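Local coordinates for H127A/Y244A mutant of alginate lyase AlyC3 in complex with dimannuronate (Psychromonas sp., PDB 7C8F), which probably depolymerises alginate by beta-elimination as a PL7-family polysaccharide lyase, here carrying two alanine substitutions and holding a dimannuronate in its binding cleft, at residues B[18-26]-B[254-262]; B[188-196]-B[218-226]. One frame throughout, in Å; residues are numbered along the deposited sequence.

Interaction 1 of 2, residues B[18-26]-B[254-262]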
loop_
_atom_site.group_PDB
_atom_site.type_symbol
_atom_site.label_atom_id
_atom_site.label_comp_id
_atom_site.label_asym_id
_atom_site.label_seq_id
_atom_site.Cartn_x
_atom_site.Cartn_y
_atom_site.Cartn_z
ATOM N N THR B 18 -26.547 22.569 18.707
ATOM C CA THR B 18 -25.190 22.586 19.236
ATOM C C THR B 18 -24.575 21.197 19.278
ATOM O O THR B 18 -23.358 21.063 19.126
ATOM C CB THR B 18 -25.148 23.219 20.632
ATOM O OG1 THR B 18 -26.116 22.593 21.481
ATOM C CG2 THR B 18 -25.422 24.717 20.552
ATOM N N GLN B 19 -25.388 20.159 19.499
ATOM C CA GLN B 19 -24.828 18.822 19.660
ATOM C C GLN B 19 -24.256 18.284 18.358
ATOM O O GLN B 19 -23.428 17.365 18.400
ATOM C CB GLN B 19 -25.855 17.852 20.255
ATOM C CG GLN B 19 -27.082 17.593 19.402
ATOM C CD GLN B 19 -28.243 18.506 19.775
ATOM O OE1 GLN B 19 -28.075 19.720 19.906
ATOM N NE2 GLN B 19 -29.425 17.922 19.954
ATOM N N PHE B 20 -24.663 18.840 17.212
ATOM C CA PHE B 20 -24.134 18.434 15.914
ATOM C C PHE B 20 -23.179 19.444 15.291
ATOM O O PHE B 20 -22.532 19.131 14.281
ATOM C CB PHE B 20 -25.277 18.158 14.931
ATOM C CG PHE B 20 -26.312 17.194 15.463
ATOM C CD1 PHE B 20 -25.961 15.893 15.797
ATOM C CD2 PHE B 20 -27.631 17.591 15.639
ATOM C CE1 PHE B 20 -26.900 15.012 16.302
ATOM C CE2 PHE B 20 -28.575 16.714 16.145
ATOM C CZ PHE B 20 -28.211 15.419 16.472
ATOM N N GLN B 21 -23.043 20.632 15.871
ATOM C CA GLN B 21 -22.307 21.682 15.183
ATOM C C GLN B 21 -20.864 21.283 14.912
ATOM O O GLN B 21 -20.340 21.539 13.824
ATOM C CB GLN B 21 -22.401 22.991 15.966
ATOM C CG GLN B 21 -23.735 23.676 15.697
ATOM C CD GLN B 21 -24.073 24.761 16.686
ATOM O OE1 GLN B 21 -23.301 25.063 17.592
ATOM N NE2 GLN B 21 -25.245 25.355 16.518
ATOM N N HIS B 22 -20.192 20.658 15.880
ATOM C CA HIS B 22 -18.776 20.387 15.675
ATOM C C HIS B 22 -18.549 19.384 14.549
ATOM O O HIS B 22 -17.716 19.610 13.666
ATOM C CB HIS B 22 -18.089 19.939 16.964
ATOM C CG HIS B 22 -16.649 19.587 16.768
ATOM N ND1 HIS B 22 -16.208 18.283 16.691
ATOM C CD2 HIS B 22 -15.553 20.363 16.599
ATOM C CE1 HIS B 22 -14.900 18.272 16.502
ATOM N NE2 HIS B 22 -14.477 19.524 16.449
ATOM N N VAL B 23 -19.262 18.254 14.561
ATOM C CA VAL B 23 -19.032 17.288 13.489
ATOM C C VAL B 23 -19.347 17.909 12.135
ATOM O O VAL B 23 -18.669 17.639 11.143
ATOM C CB VAL B 23 -19.783 15.958 13.723
ATOM C CG1 VAL B 23 -21.290 16.139 13.594
ATOM C CG2 VAL B 23 -19.270 14.887 12.743
ATOM N N LEU B 24 -20.375 18.756 12.069
ATOM C CA LEU B 24 -20.693 19.384 10.794
ATOM C C LEU B 24 -19.551 20.284 10.310
ATOM O O LEU B 24 -19.204 20.257 9.126
ATOM C CB LEU B 24 -22.012 20.156 10.889
ATOM C CG LEU B 24 -23.212 19.246 11.203
ATOM C CD1 LEU B 24 -24.471 20.124 11.311
ATOM C CD2 LEU B 24 -23.388 18.200 10.133
ATOM N N THR B 25 -18.924 21.049 11.178
ATOM C CA THR B 25 -17.826 21.914 10.735
ATOM C C THR B 25 -16.622 21.146 10.248
ATOM O O THR B 25 -15.827 21.638 9.546
ATOM C CB THR B 25 -17.340 22.888 11.826
ATOM O OG1 THR B 25 -16.866 22.187 12.966
ATOM C CG2 THR B 25 -18.438 23.826 12.229
ATOM N N GLU B 26 -16.553 19.902 10.646
ATOM C CA GLU B 26 -15.458 19.022 10.273
ATOM C C GLU B 26 -15.747 18.167 9.047
ATOM O O GLU B 26 -14.959 17.364 8.669
ATOM C CB GLU B 26 -15.159 18.085 11.446
ATOM C CG GLU B 26 -14.539 18.746 12.680
ATOM C CD GLU B 26 -13.105 19.132 12.466
ATOM O OE1 GLU B 26 -12.352 18.297 12.009
ATOM O OE2 GLU B 26 -12.732 20.261 12.743
ATOM N N HIS B 254 -32.158 7.857 12.394
ATOM C CA HIS B 254 -32.235 8.969 13.338
ATOM C C HIS B 254 -31.027 8.918 14.260
ATOM O O HIS B 254 -30.826 7.928 14.971
ATOM C CB HIS B 254 -33.535 8.911 14.146
ATOM C CG HIS B 254 -34.751 9.222 13.333
ATOM N ND1 HIS B 254 -35.941 9.621 13.904
ATOM C CD2 HIS B 254 -34.966 9.196 11.994
ATOM C CE1 HIS B 254 -36.835 9.829 12.954
ATOM N NE2 HIS B 254 -36.272 9.576 11.786
ATOM N N PHE B 255 -30.207 9.969 14.230
ATOM C CA PHE B 255 -29.017 10.058 15.068
ATOM C C PHE B 255 -29.308 11.007 16.227
ATOM O O PHE B 255 -29.365 12.229 16.039
ATOM C CB PHE B 255 -27.841 10.613 14.265
ATOM C CG PHE B 255 -27.187 9.619 13.327
ATOM C CD1 PHE B 255 -27.824 9.194 12.168
ATOM C CD2 PHE B 255 -25.899 9.167 13.575
ATOM C CE1 PHE B 255 -27.206 8.293 11.292
ATOM C CE2 PHE B 255 -25.265 8.271 12.690
ATOM C CZ PHE B 255 -25.923 7.836 11.558
ATOM N N ASN B 256 -29.467 10.457 17.430
ATOM C CA ASN B 256 -29.571 11.305 18.614
ATOM C C ASN B 256 -28.236 11.957 18.951
ATOM O O ASN B 256 -28.205 13.000 19.617
ATOM C CB ASN B 256 -30.091 10.463 19.786
ATOM C CG ASN B 256 -30.216 11.250 21.074
ATOM O OD1 ASN B 256 -31.050 12.148 21.193
ATOM N ND2 ASN B 256 -29.406 10.889 22.065
ATOM N N LYS B 257 -27.135 11.380 18.477
ATOM C CA LYS B 257 -25.801 11.866 18.777
ATOM C C LYS B 257 -24.928 11.571 17.574
ATOM O O LYS B 257 -25.035 10.501 16.965
ATOM C CB LYS B 257 -25.231 11.157 20.014
ATOM C CG LYS B 257 -23.743 11.395 20.258
ATOM C CD LYS B 257 -23.306 10.774 21.588
ATOM C CE LYS B 257 -21.824 10.971 21.843
ATOM N NZ LYS B 257 -21.413 10.419 23.166
ATOM N N LEU B 258 -24.089 12.538 17.216
ATOM C CA LEU B 258 -23.066 12.311 16.201
ATOM C C LEU B 258 -21.905 13.233 16.512
ATOM O O LEU B 258 -22.052 14.464 16.467
ATOM C CB LEU B 258 -23.606 12.559 14.793
ATOM C CG LEU B 258 -22.601 12.267 13.666
ATOM C CD1 LEU B 258 -22.128 10.801 13.667
ATOM C CD2 LEU B 258 -23.215 12.617 12.332
ATOM N N GLU B 259 -20.762 12.638 16.831
ATOM C CA GLU B 259 -19.579 13.366 17.248
ATOM C C GLU B 259 -18.346 12.783 16.581
ATOM O O GLU B 259 -18.284 11.585 16.285
ATOM C CB GLU B 259 -19.386 13.289 18.760
ATOM C CG GLU B 259 -20.524 13.956 19.537
ATOM C CD GLU B 259 -20.416 13.744 21.031
ATOM O OE1 GLU B 259 -19.436 13.119 21.483
ATOM O OE2 GLU B 259 -21.320 14.205 21.755
ATOM N N TYR B 260 -17.353 13.645 16.404
ATOM C CA TYR B 260 -16.034 13.303 15.872
ATOM C C TYR B 260 -14.962 13.943 16.728
ATOM O O TYR B 260 -15.056 15.065 17.056
ATOM C CB TYR B 260 -15.834 13.772 14.430
ATOM C CG TYR B 260 -14.393 13.750 13.943
ATOM C CD1 TYR B 260 -13.744 12.575 13.708
ATOM C CD2 TYR B 260 -13.722 14.915 13.677
ATOM C CE1 TYR B 260 -12.446 12.564 13.277
ATOM C CE2 TYR B 260 -12.426 14.900 13.251
ATOM C CZ TYR B 260 -11.815 13.725 13.035
ATOM O OH TYR B 260 -10.556 13.717 12.603
ATOM N N LYS B 261 -13.950 13.181 17.070
ATOM C CA LYS B 261 -12.862 13.667 17.862
ATOM C C LYS B 261 -11.524 13.103 17.426
ATOM O O LYS B 261 -11.404 11.958 17.230
ATOM C CB LYS B 261 -13.079 13.283 19.307
ATOM C CG LYS B 261 -12.145 13.970 20.235
ATOM C CD LYS B 261 -12.731 13.982 21.635
ATOM C CE LYS B 261 -13.690 15.141 21.825
ATOM N NZ LYS B 261 -15.125 14.745 21.961
ATOM N N ALA B 262 -10.546 13.958 17.285
ATOM C CA ALA B 262 -9.200 13.549 16.969
ATOM C C ALA B 262 -8.340 13.724 18.208
ATOM O O ALA B 262 -8.354 14.751 18.781
ATOM C CB ALA B 262 -8.654 14.401 15.860
HETATM O O HOH W 1 -20.796 17.058 16.874
HETATM O O HOH W 2 -24.166 14.775 18.993
HETATM O O HOH W 3 -30.095 15.113 19.660
HETATM O O HOH W 4 -21.793 17.108 20.854
HETATM O O HOH W 5 -18.149 16.343 17.417
#
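Phe20 and Val23 of helix 18-25, and Glu26 just after it, rest on Leu258 and Tyr260 of strand 257-262, the axes crossing at 44° with a closest approach of 6.9 Å. The Phe20 side chain leaves CB with CG opposite the carbonyl carbon (chi1 -52°), which carries the ring along the strand. The CD1-CE1-CZ side of the ring does the touching: CD1 comes first, 4.2 Å from Leu258 CB; CE1 lies between Leu258 N, near the ring plane at its edge, and Phe255 O; the tip, CZ, ends 3.4 Å from Phe255 O. Gln19 CG lies over the centre of one ring face, and Phe20 also touches Leu67 of strand 67-72. One turn on, Val23 sets CG1 between its backbone N and carbonyl carbon, against Leu258 O and CG, while CG2 reaches Tyr260 CB at 4.0 Å.

Strand 250-264 belongs to the seven-stranded sheet of a PL7 jelly-roll beta-sandwich. Phe255 still bonds through its backbone to Leu67, but beyond the corner at Asn256 the same edge is served by water, and the helix occupies that flank. One water accepts from Val23 N and donates to Gln19 O and, at 2.9 Å, to Leu258 O; a second joins Leu258 N to Gln19 O, and a third runs from Gln19 O to Glu259 OE2. A fourth accepts from Gln19 NE2, which also bonds Glu65, and donates to Asn256 O; a fifth accepts from Tyr260 N and bonds His22 ND1 at 2.8 Å. Just past the helix, Glu26 OE1 sits at the edge of the Tyr260 ring, 3.6 Å from CE2, its carboxylate 19° from the ring plane, while His22 CE1 meets Tyr260 O at its own ring edge, 3.3 Å away.

Interaction 2 of 2, residues B[188-196]-B[218-226]. With BEM (beta-D-mannopyranuronic acid), chain D.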
loop_
_atom_site.group_PDB
_atom_site.type_symbol
_atom_site.label_atom_id
_atom_site.label_comp_id
_atom_site.label_asym_id
_atom_site.label_seq_id
_atom_site.Cartn_x
_atom_site.Cartn_y
_atom_site.Cartn_z
ATOM N N ALA B 188 -11.598 -12.156 2.633
ATOM C CA ALA B 188 -11.404 -10.720 2.503
ATOM C C ALA B 188 -12.158 -9.939 3.569
ATOM O O ALA B 188 -11.824 -8.774 3.797
ATOM C CB ALA B 188 -11.848 -10.263 1.113
ATOM N N TYR B 189 -13.164 -10.540 4.217
ATOM C CA TYR B 189 -13.982 -9.856 5.213
ATOM C C TYR B 189 -14.061 -10.671 6.490
ATOM O O TYR B 189 -14.076 -11.907 6.458
ATOM C CB TYR B 189 -15.399 -9.564 4.713
ATOM C CG TYR B 189 -15.367 -8.640 3.525
ATOM C CD1 TYR B 189 -15.365 -7.255 3.691
ATOM C CD2 TYR B 189 -15.258 -9.149 2.238
ATOM C CE1 TYR B 189 -15.288 -6.405 2.591
ATOM C CE2 TYR B 189 -15.179 -8.306 1.139
ATOM C CZ TYR B 189 -15.197 -6.943 1.318
ATOM O OH TYR B 189 -15.111 -6.121 0.216
ATOM N N LYS B 190 -14.068 -9.961 7.607
ATOM C CA LYS B 190 -14.413 -10.503 8.913
ATOM C C LYS B 190 -15.675 -9.800 9.375
ATOM O O LYS B 190 -15.780 -8.573 9.279
ATOM C CB LYS B 190 -13.269 -10.257 9.899
ATOM C CG LYS B 190 -13.441 -10.959 11.233
ATOM C CD LYS B 190 -12.138 -10.990 12.015
ATOM C CE LYS B 190 -12.355 -11.530 13.422
ATOM N NZ LYS B 190 -13.145 -12.778 13.416
ATOM N N LYS B 191 -16.650 -10.567 9.845
ATOM C CA LYS B 191 -17.940 -10.018 10.232
ATOM C C LYS B 191 -18.144 -10.182 11.729
ATOM O O LYS B 191 -17.874 -11.253 12.286
ATOM C CB LYS B 191 -19.070 -10.703 9.451
ATOM C CG LYS B 191 -18.873 -10.584 7.935
ATOM C CD LYS B 191 -20.009 -11.201 7.128
ATOM C CE LYS B 191 -19.927 -12.711 7.111
ATOM N NZ LYS B 191 -20.853 -13.285 6.097
ATOM N N TYR B 192 -18.622 -9.121 12.378
ATOM C CA TYR B 192 -18.889 -9.128 13.812
ATOM C C TYR B 192 -20.359 -8.825 14.066
ATOM O O TYR B 192 -20.902 -7.848 13.537
ATOM C CB TYR B 192 -18.052 -8.071 14.539
ATOM C CG TYR B 192 -16.548 -8.256 14.417
ATOM C CD1 TYR B 192 -15.845 -7.707 13.365
ATOM C CD2 TYR B 192 -15.833 -8.991 15.372
ATOM C CE1 TYR B 192 -14.464 -7.869 13.258
ATOM C CE2 TYR B 192 -14.465 -9.159 15.276
ATOM C CZ TYR B 192 -13.782 -8.595 14.213
ATOM O OH TYR B 192 -12.411 -8.764 14.112
ATOM N N ASP B 193 -21.002 -9.661 14.893
ATOM C CA ASP B 193 -22.386 -9.469 15.289
ATOM C C ASP B 193 -22.425 -8.414 16.377
ATOM O O ASP B 193 -21.857 -8.601 17.460
ATOM C CB ASP B 193 -22.908 -10.799 15.830
ATOM C CG ASP B 193 -24.400 -10.798 16.121
ATOM O OD1 ASP B 193 -25.087 -9.763 16.012
ATOM O OD2 ASP B 193 -24.886 -11.904 16.483
ATOM N N LEU B 194 -23.067 -7.288 16.089
ATOM C CA LEU B 194 -23.169 -6.216 17.060
ATOM C C LEU B 194 -24.490 -6.245 17.807
ATOM O O LEU B 194 -24.779 -5.313 18.559
ATOM C CB LEU B 194 -22.955 -4.862 16.375
ATOM C CG LEU B 194 -21.636 -4.729 15.604
ATOM C CD1 LEU B 194 -21.511 -3.324 15.001
ATOM C CD2 LEU B 194 -20.431 -5.054 16.482
ATOM N N GLY B 195 -25.281 -7.296 17.625
ATOM C CA GLY B 195 -26.488 -7.503 18.399
ATOM C C GLY B 195 -27.761 -7.229 17.603
ATOM O O GLY B 195 -27.773 -6.513 16.596
ATOM N N LYS B 196 -28.862 -7.788 18.100
ATOM C CA LYS B 196 -30.178 -7.502 17.545
ATOM C C LYS B 196 -30.480 -6.014 17.679
ATOM O O LYS B 196 -30.276 -5.426 18.745
ATOM C CB LYS B 196 -31.229 -8.312 18.316
ATOM C CG LYS B 196 -32.668 -8.015 17.924
ATOM C CD LYS B 196 -33.027 -8.605 16.568
ATOM C CE LYS B 196 -34.264 -7.932 15.979
ATOM N NZ LYS B 196 -34.002 -6.511 15.560
ATOM N N VAL B 218 -20.328 -0.949 21.521
ATOM C CA VAL B 218 -21.761 -0.888 21.280
ATOM C C VAL B 218 -22.442 -0.793 22.637
ATOM O O VAL B 218 -22.228 -1.650 23.505
ATOM C CB VAL B 218 -22.252 -2.107 20.484
ATOM C CG1 VAL B 218 -23.752 -2.025 20.215
ATOM C CG2 VAL B 218 -21.452 -2.232 19.172
ATOM N N ASP B 219 -23.226 0.264 22.828
ATOM C CA ASP B 219 -23.852 0.540 24.119
ATOM C C ASP B 219 -22.839 0.451 25.258
ATOM O O ASP B 219 -23.120 -0.093 26.332
ATOM C CB ASP B 219 -25.063 -0.357 24.363
ATOM C CG ASP B 219 -26.209 -0.051 23.427
ATOM O OD1 ASP B 219 -26.377 1.130 23.041
ATOM O OD2 ASP B 219 -26.961 -0.996 23.092
ATOM N N GLY B 220 -21.640 0.982 25.014
ATOM C CA GLY B 220 -20.604 1.054 26.021
ATOM C C GLY B 220 -19.757 -0.189 26.183
ATOM O O GLY B 220 -18.796 -0.164 26.963
ATOM N N LYS B 221 -20.065 -1.271 25.473
ATOM C CA LYS B 221 -19.351 -2.531 25.609
ATOM C C LYS B 221 -18.423 -2.740 24.415
ATOM O O LYS B 221 -18.857 -2.642 23.264
ATOM C CB LYS B 221 -20.346 -3.688 25.710
ATOM C CG LYS B 221 -19.690 -5.051 25.847
ATOM C CD LYS B 221 -20.713 -6.127 26.192
ATOM C CE LYS B 221 -20.099 -7.514 26.084
ATOM N NZ LYS B 221 -18.817 -7.624 26.828
ATOM N N ARG B 222 -17.164 -3.051 24.687
ATOM C CA ARG B 222 -16.207 -3.270 23.607
ATOM C C ARG B 222 -16.488 -4.618 22.953
ATOM O O ARG B 222 -16.358 -5.679 23.575
ATOM C CB ARG B 222 -14.771 -3.171 24.111
ATOM C CG ARG B 222 -13.739 -2.986 22.990
ATOM C CD ARG B 222 -12.621 -2.046 23.436
ATOM N NE ARG B 222 -13.095 -0.674 23.592
ATOM C CZ ARG B 222 -12.318 0.353 23.922
ATOM N NH1 ARG B 222 -12.835 1.571 24.040
ATOM N NH2 ARG B 222 -11.023 0.161 24.135
ATOM N N LEU B 223 -16.906 -4.576 21.690
ATOM C CA LEU B 223 -17.187 -5.795 20.944
ATOM C C LEU B 223 -16.159 -6.120 19.879
ATOM O O LEU B 223 -16.034 -7.284 19.510
ATOM C CB LEU B 223 -18.563 -5.732 20.276
ATOM C CG LEU B 223 -19.790 -5.809 21.187
ATOM C CD1 LEU B 223 -21.073 -5.792 20.372
ATOM C CD2 LEU B 223 -19.721 -7.070 22.041
ATOM N N VAL B 224 -15.449 -5.130 19.350
ATOM C CA VAL B 224 -14.474 -5.354 18.286
ATOM C C VAL B 224 -13.169 -4.682 18.679
ATOM O O VAL B 224 -13.160 -3.490 19.013
ATOM C CB VAL B 224 -14.965 -4.784 16.940
ATOM C CG1 VAL B 224 -13.928 -5.040 15.840
ATOM C CG2 VAL B 224 -16.305 -5.387 16.560
ATOM N N GLU B 225 -12.069 -5.428 18.606
ATOM C CA GLU B 225 -10.717 -4.887 18.783
ATOM C C GLU B 225 -9.868 -5.611 17.747
ATOM O O GLU B 225 -9.303 -6.680 18.012
ATOM C CB GLU B 225 -10.217 -5.111 20.201
ATOM C CG GLU B 225 -8.897 -4.431 20.507
ATOM C CD GLU B 225 -8.603 -4.390 21.998
ATOM O OE1 GLU B 225 -9.544 -4.588 22.800
ATOM O OE2 GLU B 225 -7.433 -4.159 22.367
ATOM N N HIS B 226 -9.808 -5.036 16.550
ATOM C CA HIS B 226 -9.322 -5.727 15.364
ATOM C C HIS B 226 -8.005 -5.106 14.905
ATOM O O HIS B 226 -7.916 -3.886 14.721
ATOM C CB HIS B 226 -10.372 -5.628 14.265
ATOM C CG HIS B 226 -9.996 -6.339 13.007
ATOM N ND1 HIS B 226 -9.899 -7.713 12.934
ATOM C CD2 HIS B 226 -9.670 -5.874 11.779
ATOM C CE1 HIS B 226 -9.548 -8.060 11.709
ATOM N NE2 HIS B 226 -9.411 -6.963 10.987
HETATM C C1 BEM D . -19.304 -1.003 -1.599
HETATM C C2 BEM D . -20.606 -1.797 -1.579
HETATM O O2 BEM D . -20.694 -2.614 -2.736
HETATM C C3 BEM D . -20.598 -2.725 -0.387
HETATM O O3 BEM D . -21.670 -3.605 -0.444
HETATM C C4 BEM D . -19.445 -3.645 -0.576
HETATM O O4 BEM D . -19.494 -4.730 0.303
HETATM C C5 BEM D . -18.212 -2.824 -0.459
HETATM O O5 BEM D . -18.251 -1.923 -1.535
HETATM C C6 BEM D . -17.024 -3.692 -0.555
HETATM O O6B BEM D . -16.478 -3.831 -1.623
HETATM O O6A BEM D . -16.561 -4.029 0.495
#
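Val224 lays its two methyls along the ring of Tyr192: CG1 stands over the centre of one face, 3.9 Å from the ring centroid and 13° off the normal, a CH-pi contact, while CG2 fits nearer the root, 3.6 Å from Tyr192 CG. With its CG beside the backbone N (chi1 -61°), Tyr192 stretches over this paired bump until OH lies 3.0 Å from His226 ND1; His226 NE2 is hydrogen-bonded to Tyr230 OH. Replacing Tyr192 by an alanine would probably open a gap above the Val224 methyls and leave His226 without that hydroxyl beside it. Next, Leu194 CD2 enters the hollow formed by Val218 CG2, Leu223 CD1 and Val224 CG2, meeting the first two at 4.0 Å; Phe205 also touches Leu194.

Strand 189-196 pairs with 157-163 in one sheet and 221-227 is an outermost strand of the other, so they face each other across the beta-sandwich, antiparallel at 173° with axes 7.8 Å apart. A classic beta bulge, where Leu223 and Val224 both oppose Ile216, lets two consecutive side chains turn toward the facing strand. In strand 189-196, an Asx turn, Gly195 N to Asp193 OD1 at 3.0 Å, bends the chain around Leu194; Asp193 OD1 also bonds His157. Tyr189, where this strand starts, takes no part in the packing: its OH donates to O6A of the bound mannuronate at 2.6 Å, a sugar also bonded by His140, Lys170 and Gln117.

Interaction 2 is nested within the chain loop that interaction 1 closes: 188-196 and 218-226 are 22 residues apart, whereas 18-26 and 254-262 are separated by 228. The centres lie 22 Å apart and the nearest atoms about 10 Å, without touching. Both reach the seven-stranded sheet, interaction 1 through strand 250-264 in its interior and interaction 2 through strand 221-227 at one margin. Interaction 1 joins an N-terminal helix to a strand near the C-terminus, bringing the N-terminal and C-terminal parts of the chain together. Interaction 2 instead joins that sheet to the opposing sheet, whose strand 189-196 contributes Tyr189 to the glycan pocket.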